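Local coordinates for protein 2-oxoadipate dioxygenase/decarboxylase (Pseudomonas putida, PDB 6W1G) that catalyses the iron(II)- and oxygen-dependent conversion of 2-oxoadipate to D-2-hydroxyglutarate with loss of carbon dioxide, a step of D-lysine catabolism, at residues K312-D315 against A316-A320; A335-Q338 against A339-E343; D346-A349 against Q350-E353. All coordinates share one frame; numbering follows the deposited sequence.

Interaction 1: residues K312-D315 against A316-A320; sequences KLLD and ATRVA
Leu314 and Arg318, one helical turn apart, make the main side-chain packing of this local contact. The leucine lies against one face of the Arg318 guanidinium: CD2 sits 3.6 Å above the plane, displaced toward the rim, and comes 3.7 Å from Arg318 NH2. CG of Leu314 stands anti to the backbone N (chi1 -177°), which carries the methyl forward along the helix to the arginine head, while the Arg318 chain runs extended from CG to NE and crosses the leucine obliquely. Arg318 also touches Ser403 in a loop. An alanine at Arg318 would strip the guanidinium plate from Leu314 and would probably leave its CD2 methyl without this cover, with Asp315 losing the nearby positive charge.

The hydrogen bonds are those of a regular alpha-helix in mid-course, each N-H reaching the carbonyl four residues back. Ala316 N bonds Lys312 O at 3.0 Å, Arg318 N bonds Leu314 O, and Val319 N bonds Asp315 O. The stretch belongs to helix 304-321, which packs beside helix 330-341; Ala316 and Thr317 both touch Asn340 there, and Leu314 and Thr317 touch Tyr333.

One bond is added by a side chain. Thr317 OG1 donates to Leu313 O at 2.9 Å, while Thr317 N donates to the same oxygen from the opposite face of the carbonyl plane. With chi1 at -59°, OG1 stands beside its own backbone N and faces back down the helix, so the buried hydroxyl is satisfied within the helix and one carbonyl is gripped twice.

Charge enters more loosely. Asp315 OD2 stands 4.5 Å from Arg318 NH1, beyond a salt bridge, so any attraction is probably modest. Lys312 instead sends NZ to a salt bridge with Glu343.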
ATOM      1  N   LYS A 312       1.547  19.935   7.316  1.00 22.47           N
ATOM      2  CA  LYS A 312       1.643  21.390   7.315  1.00 22.27           C
ATOM      3  C   LYS A 312       2.307  21.895   6.042  1.00 21.72           C
ATOM      4  O   LYS A 312       1.859  22.863   5.431  1.00 22.63           O
ATOM      5  CB  LYS A 312       2.450  21.859   8.524  1.00 23.20           C
ATOM      6  CG  LYS A 312       2.601  23.360   8.689  1.00 28.65           C
ATOM      7  CD  LYS A 312       3.393  23.646   9.938  1.00 33.17           C
ATOM      8  CE  LYS A 312       4.877  23.658   9.640  1.00 36.91           C
ATOM      9  NZ  LYS A 312       5.467  24.968  10.039  1.00 41.47           N
ATOM     10  N   LEU A 313       3.404  21.254   5.656  1.00 18.90           N
ATOM     11  CA  LEU A 313       4.138  21.705   4.484  1.00 19.34           C
ATOM     12  C   LEU A 313       3.385  21.393   3.200  1.00 19.65           C
ATOM     13  O   LEU A 313       3.451  22.161   2.230  1.00 19.40           O
ATOM     14  CB  LEU A 313       5.527  21.090   4.485  1.00 18.42           C
ATOM     15  CG  LEU A 313       6.334  21.396   5.751  1.00 19.90           C
ATOM     16  CD1 LEU A 313       7.662  20.697   5.725  1.00 21.68           C
ATOM     17  CD2 LEU A 313       6.540  22.905   5.994  1.00 22.22           C
ATOM     18  N   LEU A 314       2.681  20.260   3.158  1.00 19.72           N
ATOM     19  CA  LEU A 314       1.861  19.956   1.991  1.00 20.56           C
ATOM     20  C   LEU A 314       0.720  20.956   1.867  1.00 20.58           C
ATOM     21  O   LEU A 314       0.451  21.468   0.773  1.00 21.78           O
ATOM     22  CB  LEU A 314       1.387  18.505   2.082  1.00 19.75           C
ATOM     23  CG  LEU A 314       0.590  18.139   0.831  1.00 20.40           C
ATOM     24  CD1 LEU A 314       1.369  18.157  -0.463  1.00 24.22           C
ATOM     25  CD2 LEU A 314      -0.021  16.753   1.062  1.00 22.55           C
ATOM     26  N   ASP A 315       0.044  21.260   2.977  1.00 21.30           N
ATOM     27  CA  ASP A 315      -0.999  22.289   2.959  1.00 25.25           C
ATOM     28  C   ASP A 315      -0.465  23.637   2.475  1.00 25.44           C
ATOM     29  O   ASP A 315      -1.124  24.317   1.682  1.00 26.65           O
ATOM     30  CB  ASP A 315      -1.624  22.410   4.349  1.00 30.32           C
ATOM     31  CG  ASP A 315      -2.474  21.204   4.730  1.00 40.65           C
ATOM     32  OD1 ASP A 315      -2.839  21.107   5.919  1.00 45.38           O
ATOM     33  OD2 ASP A 315      -2.772  20.362   3.856  1.00 43.71           O
ATOM     34  N   ALA A 316       0.725  24.033   2.922  1.00 25.96           N
ATOM     35  CA  ALA A 316       1.278  25.316   2.508  1.00 26.23           C
ATOM     36  C   ALA A 316       1.579  25.341   1.020  1.00 23.77           C
ATOM     37  O   ALA A 316       1.380  26.373   0.369  1.00 24.18           O
ATOM     38  CB  ALA A 316       2.529  25.639   3.323  1.00 28.34           C
ATOM     39  N   THR A 317       2.004  24.212   0.467  1.00 22.01           N
ATOM     40  CA  THR A 317       2.244  24.123  -0.961  1.00 22.40           C
ATOM     41  C   THR A 317       0.951  24.343  -1.711  1.00 22.54           C
ATOM     42  O   THR A 317       0.896  25.086  -2.700  1.00 24.62           O
ATOM     43  CB  THR A 317       2.804  22.756  -1.320  1.00 20.08           C
ATOM     44  OG1 THR A 317       4.035  22.532  -0.614  1.00 21.18           O
ATOM     45  CG2 THR A 317       3.035  22.647  -2.800  1.00 21.87           C
ATOM     46  N   ARG A 318      -0.114  23.680  -1.263  1.00 21.31           N
ATOM     47  CA  ARG A 318      -1.401  23.833  -1.936  1.00 24.36           C
ATOM     48  C   ARG A 318      -1.921  25.264  -1.861  1.00 26.45           C
ATOM     49  O   ARG A 318      -2.457  25.785  -2.845  1.00 28.24           O
ATOM     50  CB  ARG A 318      -2.397  22.826  -1.374  1.00 24.80           C
ATOM     51  CG  ARG A 318      -2.073  21.418  -1.862  1.00 27.05           C
ATOM     52  CD  ARG A 318      -2.753  20.367  -1.035  1.00 32.10           C
ATOM     53  NE  ARG A 318      -2.506  19.022  -1.550  1.00 36.05           N
ATOM     54  CZ  ARG A 318      -2.922  17.907  -0.968  1.00 35.74           C
ATOM     55  NH1 ARG A 318      -3.604  17.969   0.161  1.00 36.97           N
ATOM     56  NH2 ARG A 318      -2.650  16.735  -1.519  1.00 37.53           N
ATOM     57  N   VAL A 319      -1.772  25.918  -0.712  1.00 27.35           N
ATOM     58  CA  VAL A 319      -2.185  27.315  -0.614  1.00 26.88           C
ATOM     59  C   VAL A 319      -1.419  28.179  -1.615  1.00 26.68           C
ATOM     60  O   VAL A 319      -1.998  29.035  -2.290  1.00 28.28           O
ATOM     61  CB  VAL A 319      -2.019  27.837   0.819  1.00 30.45           C
ATOM     62  CG1 VAL A 319      -2.230  29.332   0.850  1.00 30.66           C
ATOM     63  CG2 VAL A 319      -3.001  27.142   1.747  1.00 30.05           C
ATOM     64  N   ALA A 320      -0.105  27.966  -1.715  1.00 26.41           N
ATOM     65  CA  ALA A 320       0.729  28.772  -2.588  1.00 26.10           C
ATOM     66  C   ALA A 320       0.410  28.516  -4.037  1.00 26.32           C
ATOM     67  O   ALA A 320       0.648  29.385  -4.887  1.00 25.86           O
ATOM     68  CB  ALA A 320       2.197  28.434  -2.372  1.00 25.68           C
TER

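Interaction 2: residues A335-Q338 against A339-E343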
ATOM      1  N   ALA A 335       7.710  22.766  -8.202  1.00 24.09           N
ATOM      2  CA  ALA A 335       8.650  23.758  -7.691  1.00 22.94           C
ATOM      3  C   ALA A 335       8.228  24.264  -6.308  1.00 23.04           C
ATOM      4  O   ALA A 335       9.060  24.371  -5.395  1.00 24.51           O
ATOM      5  CB  ALA A 335       8.791  24.907  -8.690  1.00 26.66           C
ATOM      6  N   LEU A 336       6.941  24.549  -6.125  1.00 23.05           N
ATOM      7  CA  LEU A 336       6.457  25.014  -4.832  1.00 21.34           C
ATOM      8  C   LEU A 336       6.580  23.927  -3.776  1.00 20.80           C
ATOM      9  O   LEU A 336       6.882  24.207  -2.605  1.00 22.43           O
ATOM     10  CB  LEU A 336       4.993  25.397  -4.957  1.00 24.03           C
ATOM     11  CG  LEU A 336       4.686  26.685  -5.718  1.00 27.57           C
ATOM     12  CD1 LEU A 336       3.202  26.763  -5.957  1.00 27.09           C
ATOM     13  CD2 LEU A 336       5.174  27.852  -4.908  1.00 30.85           C
ATOM     14  N   LEU A 337       6.317  22.689  -4.161  1.00 20.79           N
ATOM     15  CA  LEU A 337       6.455  21.571  -3.232  1.00 19.84           C
ATOM     16  C   LEU A 337       7.872  21.468  -2.704  1.00 20.12           C
ATOM     17  O   LEU A 337       8.081  21.290  -1.492  1.00 22.10           O
ATOM     18  CB  LEU A 337       6.038  20.295  -3.948  1.00 20.07           C
ATOM     19  CG  LEU A 337       6.003  19.024  -3.130  1.00 19.17           C
ATOM     20  CD1 LEU A 337       4.855  19.088  -2.158  1.00 19.37           C
ATOM     21  CD2 LEU A 337       5.903  17.820  -4.057  1.00 20.29           C
ATOM     22  N   GLN A 338       8.863  21.526  -3.598  1.00 20.86           N
ATOM     23  CA  GLN A 338      10.245  21.465  -3.156  1.00 23.91           C
ATOM     24  C   GLN A 338      10.567  22.624  -2.223  1.00 23.22           C
ATOM     25  O   GLN A 338      11.182  22.431  -1.163  1.00 23.81           O
ATOM     26  CB  GLN A 338      11.188  21.392  -4.356  1.00 28.08           C
ATOM     27  CG  GLN A 338      12.688  21.012  -4.001  1.00 35.83           C
ATOM     28  CD  GLN A 338      12.942  19.914  -2.905  1.00 39.95           C
ATOM     29  OE1 GLN A 338      12.940  18.705  -3.193  1.00 35.23           O
ATOM     30  NE2 GLN A 338      13.198  20.348  -1.647  1.00 42.19           N
ATOM     31  N   ALA A 339      10.137  23.832  -2.577  1.00 23.00           N
ATOM     32  CA  ALA A 339      10.448  24.984  -1.746  1.00 24.22           C
ATOM     33  C   ALA A 339       9.872  24.831  -0.346  1.00 23.71           C
ATOM     34  O   ALA A 339      10.562  25.082   0.644  1.00 26.33           O
ATOM     35  CB  ALA A 339       9.945  26.247  -2.436  1.00 25.35           C
ATOM     36  N   ASN A 340       8.614  24.411  -0.240  1.00 24.47           N
ATOM     37  CA  ASN A 340       7.977  24.327   1.065  1.00 23.05           C
ATOM     38  C   ASN A 340       8.521  23.163   1.894  1.00 25.81           C
ATOM     39  O   ASN A 340       8.570  23.261   3.121  1.00 26.46           O
ATOM     40  CB  ASN A 340       6.465  24.206   0.879  1.00 25.47           C
ATOM     41  CG  ASN A 340       5.794  25.548   0.613  1.00 26.55           C
ATOM     42  OD1 ASN A 340       5.449  26.266   1.544  1.00 29.69           O
ATOM     43  ND2 ASN A 340       5.593  25.883  -0.660  1.00 28.15           N
ATOM     44  N   PHE A 341       8.960  22.081   1.258  1.00 21.12           N
ATOM     45  CA  PHE A 341       9.416  20.916   2.019  1.00 20.33           C
ATOM     46  C   PHE A 341      10.877  21.030   2.413  1.00 20.95           C
ATOM     47  O   PHE A 341      11.398  20.136   3.081  1.00 21.54           O
ATOM     48  CB  PHE A 341       9.154  19.609   1.261  1.00 18.55           C
ATOM     49  CG  PHE A 341       7.874  18.946   1.670  1.00 17.88           C
ATOM     50  CD1 PHE A 341       6.679  19.324   1.096  1.00 20.11           C
ATOM     51  CD2 PHE A 341       7.862  17.969   2.636  1.00 18.28           C
ATOM     52  CE1 PHE A 341       5.502  18.749   1.483  1.00 20.67           C
ATOM     53  CE2 PHE A 341       6.696  17.376   3.027  1.00 18.30           C
ATOM     54  CZ  PHE A 341       5.508  17.737   2.439  1.00 21.26           C
ATOM     55  N   ALA A 342      11.549  22.122   2.013  1.00 23.22           N
ATOM     56  CA  ALA A 342      12.884  22.388   2.552  1.00 26.51           C
ATOM     57  C   ALA A 342      12.905  22.391   4.078  1.00 26.58           C
ATOM     58  O   ALA A 342      13.959  22.126   4.668  1.00 27.16           O
ATOM     59  CB  ALA A 342      13.406  23.734   2.024  1.00 29.50           C
ATOM     60  N   GLU A 343      11.783  22.694   4.725  1.00 25.38           N
ATOM     61  CA  GLU A 343      11.676  22.726   6.180  1.00 26.41           C
ATOM     62  C   GLU A 343      11.605  21.347   6.828  1.00 24.41           C
ATOM     63  O   GLU A 343      11.709  21.256   8.058  1.00 27.59           O
ATOM     64  CB  GLU A 343      10.406  23.495   6.532  1.00 27.97           C
ATOM     65  CG  GLU A 343      10.090  23.624   8.004  1.00 36.43           C
ATOM     66  CD  GLU A 343       8.912  24.537   8.283  1.00 41.54           C
ATOM     67  OE1 GLU A 343       8.685  25.491   7.503  1.00 40.79           O
ATOM     68  OE2 GLU A 343       8.220  24.282   9.290  1.00 44.01           O
TER
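Leu337 and Phe341, one turn apart on helix 330-341, meet with their side chains crossing at a slant. Leu337 CD1 lies 3.7 Å from Phe341 CE1; CG of the leucine is anti to its backbone N (chi1 -175°), which swings CD1 forward onto the ring. Leu337 O lies at the edge of the same ring, in its plane, and also accepts the Phe341 N-H at 3.0 Å. Pro256 touches both side chains, and Tyr310 of helix 304-321 meets the phenylalanine ring.

Ala339 and Gln338 meet the contact chiefly through backbone and CB. Ala339 rests its methyl CB 3.6 Å from Ala335 O, and its N donates to that oxygen in an ordinary helical bond. Gln338 CB lies 3.2 Å from Ala339 N, and Gln338 O accepts weak bonds from Phe341 N and Ala342 N.

Asn340 doubles the grip on Leu336 O. Its ND2 donates at 2.9 Å with a nearly straight N-H (166°), while the backbone N of Asn340 donates to that oxygen from the opposite face of the carbonyl plane. A side-chain amide thus folds back on its own helix, which should hold the amide in this rotation and supplies a second donor to a carbonyl one turn earlier.

Interaction 3: residues D346-A349 against Q350-E353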
ATOM      1  N   ASP A 346      16.221  16.713   5.990  1.00 18.28           N
ATOM      2  CA  ASP A 346      16.580  15.683   5.012  1.00 18.38           C
ATOM      3  C   ASP A 346      17.934  15.080   5.387  1.00 19.62           C
ATOM      4  O   ASP A 346      18.776  14.781   4.537  1.00 22.51           O
ATOM      5  CB  ASP A 346      16.549  16.213   3.574  1.00 19.14           C
ATOM      6  CG  ASP A 346      16.548  15.102   2.538  1.00 18.91           C
ATOM      7  OD1 ASP A 346      16.242  13.935   2.893  1.00 17.70           O
ATOM      8  OD2 ASP A 346      16.843  15.406   1.351  1.00 20.07           O
ATOM      9  N   ASP A 347      18.145  14.941   6.673  1.00 21.53           N
ATOM     10  CA  ASP A 347      19.330  14.365   7.268  1.00 20.29           C
ATOM     11  C   ASP A 347      18.817  13.292   8.224  1.00 16.92           C
ATOM     12  O   ASP A 347      17.972  13.564   9.073  1.00 16.03           O
ATOM     13  CB  ASP A 347      20.077  15.480   7.989  1.00 24.45           C
ATOM     14  CG  ASP A 347      21.262  14.987   8.756  1.00 27.17           C
ATOM     15  OD1 ASP A 347      21.039  14.539   9.879  1.00 27.09           O
ATOM     16  OD2 ASP A 347      22.397  15.068   8.222  1.00 32.12           O
ATOM     17  N   LEU A 348      19.302  12.073   8.074  1.00 16.95           N
ATOM     18  CA  LEU A 348      18.743  10.960   8.857  0.54 16.83           C
ATOM     19  C   LEU A 348      18.982  11.148  10.344  1.00 13.94           C
ATOM     20  O   LEU A 348      18.097  10.851  11.164  1.00 14.54           O
ATOM     21  CB  LEU A 348      19.365   9.628   8.463  0.54 20.81           C
ATOM     22  CG  LEU A 348      18.746   8.769   7.368  0.54 16.97           C
ATOM     23  CD1 LEU A 348      19.431   7.415   7.360  0.54 15.94           C
ATOM     24  CD2 LEU A 348      17.262   8.633   7.576  0.54 16.93           C
ATOM     25  N   ALA A 349      20.171  11.626  10.729  1.00 13.10           N
ATOM     26  CA  ALA A 349      20.421  11.871  12.138  1.00 13.56           C
ATOM     27  C   ALA A 349      19.416  12.847  12.756  1.00 12.68           C
ATOM     28  O   ALA A 349      19.018  12.681  13.921  1.00 13.18           O
ATOM     29  CB  ALA A 349      21.867  12.313  12.358  1.00 15.39           C
ATOM     30  N   GLN A 350      19.087  13.933  12.043  1.00 12.59           N
ATOM     31  CA  GLN A 350      18.128  14.910  12.569  1.00 12.99           C
ATOM     32  C   GLN A 350      16.721  14.345  12.563  1.00 12.55           C
ATOM     33  O   GLN A 350      15.931  14.646  13.447  1.00 14.38           O
ATOM     34  CB  GLN A 350      18.198  16.184  11.760  1.00 15.92           C
ATOM     35  CG  GLN A 350      19.398  17.020  12.086  1.00 17.87           C
ATOM     36  CD  GLN A 350      19.363  17.675  13.461  1.00 20.03           C
ATOM     37  OE1 GLN A 350      18.358  17.735  14.161  1.00 19.33           O
ATOM     38  NE2 GLN A 350      20.479  18.231  13.829  1.00 24.93           N
ATOM     39  N   MET A 351      16.361  13.568  11.536  1.00 12.66           N
ATOM     40  CA  MET A 351      15.065  12.933  11.554  1.00 12.36           C
ATOM     41  C   MET A 351      14.906  12.042  12.774  1.00 12.38           C
ATOM     42  O   MET A 351      13.823  11.957  13.362  1.00 14.62           O
ATOM     43  CB  MET A 351      14.888  12.086  10.286  1.00 12.53           C
ATOM     44  CG  MET A 351      14.778  12.890   8.991  1.00 14.42           C
ATOM     45  SD  MET A 351      15.024  11.984   7.466  1.00 14.17           S
ATOM     46  CE  MET A 351      13.650  10.855   7.449  1.00 15.95           C
ATOM     47  N   ARG A 352      15.986  11.374  13.167  1.00 12.16           N
ATOM     48  CA  ARG A 352      15.992  10.579  14.373  1.00 12.49           C
ATOM     49  C   ARG A 352      15.932  11.443  15.629  1.00 13.34           C
ATOM     50  O   ARG A 352      15.088  11.217  16.507  1.00 14.22           O
ATOM     51  CB  ARG A 352      17.208   9.678  14.351  1.00 13.62           C
ATOM     52  CG  ARG A 352      17.312   8.827  15.574  1.00 15.26           C
ATOM     53  CD  ARG A 352      18.572   7.897  15.561  1.00 14.83           C
ATOM     54  NE  ARG A 352      18.778   7.506  16.965  1.00 20.57           N
ATOM     55  CZ  ARG A 352      19.596   8.045  17.846  1.00 16.07           C
ATOM     56  NH1 ARG A 352      20.474   9.022  17.605  1.00 20.51           N
ATOM     57  NH2 ARG A 352      19.607   7.520  19.072  1.00 19.48           N
ATOM     58  N   GLU A 353      16.849  12.392  15.770  1.00 13.31           N
ATOM     59  CA  GLU A 353      16.934  13.156  17.004  1.00 12.66           C
ATOM     60  C   GLU A 353      15.688  13.987  17.260  1.00 13.41           C
ATOM     61  O   GLU A 353      15.270  14.136  18.417  1.00 16.52           O
ATOM     62  CB  GLU A 353      18.182  14.046  16.988  1.00 13.85           C
ATOM     63  CG  GLU A 353      18.538  14.620  18.300  1.00 16.24           C
ATOM     64  CD  GLU A 353      19.857  15.326  18.229  1.00 17.93           C
ATOM     65  OE1 GLU A 353      20.905  14.661  18.404  1.00 22.02           O
ATOM     66  OE2 GLU A 353      19.856  16.551  17.971  1.00 18.60           O
TER
HETATM   67  O   HOH W   1      20.622  11.038  15.564  1.00 17.74           O
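Asp347 caps the start of helix 348-353: this is a local contact within the first turn and a half of a short helix that packs against strand 359-363 and the loop around His260. The aspartate, at the N-cap position, accepts the Gln350 N-H at OD1, 3.0 Å away and with an angle of 154°, using the lone pair that points away from OD2. Its CG is anti to the backbone N (chi1 175°), which brings the carboxylate over the helix start. OD1 also lies 3.7 Å from Gln350 CG, so the cap rests against the side chain whose N-H it holds. The Gln350 amide itself turns to Gln354.

Behind the cap the regular bonds begin at once. Asp347 O takes Met351 N at 2.9 Å, nearly along the C=O axis, and Leu348 O and Ala349 O accept from Arg352 N and Glu353 N.

Met351 folds back over the same end: its CG lies 3.3 Å from Asp347 O, and in one of its two conformers Leu348 CD2 lies 4.0 Å from Met351 SD. Met351 is buried; Phe359 and His260 touch both it and Leu348.

On another side, a water bridges Ala349 O, to which it donates at 2.8 Å, and Arg352 NH1, from which it accepts at 2.9 Å in the guanidinium plane. The arginine is held further by Gln381 and Tyr361, and makes a cation-pi contact with Phe391, so the water ties the helix backbone to a firmly placed charge.

A negative carboxylate here would probably also interact favourably with the helix dipole. An aspartate that precedes the helix and binds the backbone N-H three residues on is the classic side-chain N-cap.

In the fold
Interactions 1 and 2 lie on consecutive helices, 304-321 and 330-341, that pack together; the centres of the two contacts are about 9 Å apart. Lys312 NZ and Glu343 OE2 form a salt bridge at 2.9 Å between them, and Asn340 CB packs 3.3 Å from Thr317 OG1, so the two residues that double up on carbonyls meet at the interface. Interaction 3 follows interaction 2 closely in sequence but lies about 18 Å from it and about 22 Å from interaction 1, both measured between centres. Interaction 1 alone comes near an annotated site: the Arg318 side chain is about 8 Å from that of Val402, which binds 2-oxoadipate.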